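Spherulin-4 (Aspergillus clavatus, PDB 5C5G) is a (beta/alpha)-barrel glycoside hydrolase that binds N-acetyl-D-galactosamine and probably acts on the fungal polysaccharide galactosaminogalactan. Local coordinates at residues R91-Y96 with S141-D146. Sequence-based numbering, arbitrary orientation.
Sequences RDIETY and SGLGPD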
loop_
_atom_site.group_PDB
_atom_site.type_symbol
_atom_site.label_atom_id
_atom_site.label_comp_id
_atom_site.label_asym_id
_atom_site.label_seq_id
_atom_site.Cartn_x
_atom_site.Cartn_y
_atom_site.Cartn_z
ATOM N N ARG A 91 10.764 -6.629 15.730
ATOM C CA ARG A 91 9.824 -7.571 16.338
ATOM C C ARG A 91 8.569 -7.662 15.482
ATOM O O ARG A 91 8.049 -8.753 15.223
ATOM C CB ARG A 91 9.468 -7.170 17.771
ATOM C CG ARG A 91 8.399 -8.053 18.409
ATOM C CD ARG A 91 6.985 -7.540 18.158
ATOM N NE ARG A 91 5.998 -8.458 18.710
ATOM C CZ ARG A 91 4.700 -8.396 18.446
ATOM N NH1 ARG A 91 3.876 -9.275 18.989
ATOM N NH2 ARG A 91 4.224 -7.437 17.665
ATOM N N ASP A 92 8.070 -6.534 15.012
ATOM C CA ASP A 92 6.847 -6.550 14.229
ATOM C C ASP A 92 7.072 -7.253 12.887
ATOM O O ASP A 92 6.243 -8.052 12.441
ATOM C CB ASP A 92 6.302 -5.136 14.005
ATOM C CG ASP A 92 5.698 -4.531 15.249
ATOM O OD1 ASP A 92 5.452 -5.253 16.239
ATOM O OD2 ASP A 92 5.461 -3.301 15.239
ATOM N N ILE A 93 8.187 -6.961 12.215
ATOM C CA ILE A 93 8.498 -7.631 10.955
ATOM C C ILE A 93 8.529 -9.139 11.168
ATOM O O ILE A 93 7.949 -9.913 10.390
ATOM C CB ILE A 93 9.870 -7.176 10.416
ATOM C CG1 ILE A 93 9.848 -5.683 10.050
ATOM C CG2 ILE A 93 10.259 -8.007 9.205
ATOM C CD1 ILE A 93 11.238 -5.102 9.799
ATOM N N GLU A 94 9.247 -9.565 12.194
ATOM C CA GLU A 94 9.427 -10.986 12.472
ATOM C C GLU A 94 8.123 -11.664 12.866
ATOM O O GLU A 94 7.932 -12.848 12.617
ATOM C CB GLU A 94 10.498 -11.181 13.541
ATOM C CG GLU A 94 11.874 -10.832 12.978
ATOM C CD GLU A 94 12.998 -10.996 13.962
ATOM O OE1 GLU A 94 12.717 -11.175 15.165
ATOM O OE2 GLU A 94 14.169 -10.948 13.515
ATOM N N THR A 95 7.230 -10.927 13.496
ATOM C CA THR A 95 5.929 -11.469 13.879
ATOM C C THR A 95 5.145 -11.819 12.620
ATOM O O THR A 95 4.656 -12.936 12.472
ATOM C CB THR A 95 5.161 -10.468 14.771
ATOM O OG1 THR A 95 5.906 -10.234 15.981
ATOM C CG2 THR A 95 3.806 -11.007 15.151
ATOM N N TYR A 96 5.027 -10.881 11.686
ATOM C CA TYR A 96 4.373 -11.201 10.415
ATOM C C TYR A 96 5.059 -12.368 9.721
ATOM O O TYR A 96 4.395 -13.266 9.178
ATOM C CB TYR A 96 4.404 -10.012 9.463
ATOM C CG TYR A 96 3.455 -8.866 9.753
ATOM C CD1 TYR A 96 2.077 -9.015 9.686
ATOM C CD2 TYR A 96 3.958 -7.617 10.083
ATOM C CE1 TYR A 96 1.229 -7.961 9.928
ATOM C CE2 TYR A 96 3.131 -6.556 10.327
ATOM C CZ TYR A 96 1.754 -6.723 10.244
ATOM O OH TYR A 96 0.876 -5.699 10.481
ATOM N N SER A 141 12.824 -15.307 6.633
ATOM C CA SER A 141 11.978 -16.348 6.087
ATOM C C SER A 141 10.532 -16.086 6.494
ATOM O O SER A 141 10.259 -15.727 7.640
ATOM C CB SER A 141 12.414 -17.716 6.605
ATOM O OG SER A 141 11.700 -18.738 5.937
ATOM N N GLY A 142 9.620 -16.302 5.557
ATOM C CA GLY A 142 8.205 -16.099 5.799
ATOM C C GLY A 142 7.627 -14.897 5.071
ATOM O O GLY A 142 6.412 -14.735 5.003
ATOM N N LEU A 143 8.490 -14.054 4.506
ATOM C CA LEU A 143 8.049 -12.879 3.754
ATOM C C LEU A 143 8.264 -13.048 2.254
ATOM O O LEU A 143 8.135 -12.090 1.497
ATOM C CB LEU A 143 8.770 -11.634 4.264
ATOM C CG LEU A 143 8.533 -11.336 5.736
ATOM C CD1 LEU A 143 9.410 -10.183 6.184
ATOM C CD2 LEU A 143 7.082 -11.028 6.023
ATOM N N GLY A 144 8.595 -14.264 1.829
ATOM C CA GLY A 144 8.826 -14.552 0.426
ATOM C C GLY A 144 7.566 -14.939 -0.319
ATOM O O GLY A 144 6.495 -15.114 0.264
ATOM N N PRO A 145 7.692 -15.097 -1.638
ATOM C CA PRO A 145 8.963 -14.965 -2.359
ATOM C C PRO A 145 9.407 -13.525 -2.602
ATOM O O PRO A 145 10.567 -13.267 -2.937
ATOM C CB PRO A 145 8.661 -15.629 -3.703
ATOM C CG PRO A 145 7.205 -15.448 -3.883
ATOM C CD PRO A 145 6.609 -15.565 -2.517
ATOM N N ASP A 146 8.487 -12.581 -2.460
ATOM C CA ASP A 146 8.749 -11.226 -2.924
ATOM C C ASP A 146 9.596 -10.378 -1.981
ATOM O O ASP A 146 10.391 -9.564 -2.421
ATOM C CB ASP A 146 7.431 -10.503 -3.180
ATOM C CG ASP A 146 6.509 -11.296 -4.078
ATOM O OD1 ASP A 146 5.910 -12.273 -3.598
ATOM O OD2 ASP A 146 6.394 -10.949 -5.270
HETATM O O HOH W 1 4.180 -13.997 6.495
#
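Leu143 meets helix 86-103 with its two methyl groups divided between two residues about one turn apart, Ile93 and Tyr96. CD1 lies 3.8 Å from CG2 of Ile93, whereas CD2 faces the end of the segment more loosely, 4.5 Å from CB of Tyr96. The Ile93 and Leu143 side chains cross at about a right angle, and their closer touch is one methyl against another. In Ile93 the branch that makes it, CG2, stands anti to the backbone N; CG1 lies beside that N (chi1 -65°).

A polar link runs alongside: a water sits 2.8 Å from Tyr96 O and 2.8 Å from Gly142 O, two carbonyls that cannot bond each other. It can donate to either, but has more acceptors in reach than protons, so its bonds are probably shared. Gly142 adopts a positive phi of 109° that suits glycine, since a side chain would press on the carbonyl O of Ser141; this backbone conformation leads the chain into Leu143, whose CB points at the helix.

Farther out, Leu133 and Val136 of helix 124-139 pack on Ile93, and Val137 of the same helix packs on Leu143. The Tyr96 ring runs off from the loop, its OH hydrogen-bonded to the backbone O of Tyr76, a residue that binds N-acetyl-D-galactosamine. The contact thus joins a barrel helix to the loop connecting helix 124-139 with strand 148-152, and with just 116 Å² buried, it implies modest apolar adhesion supplemented by a shared water.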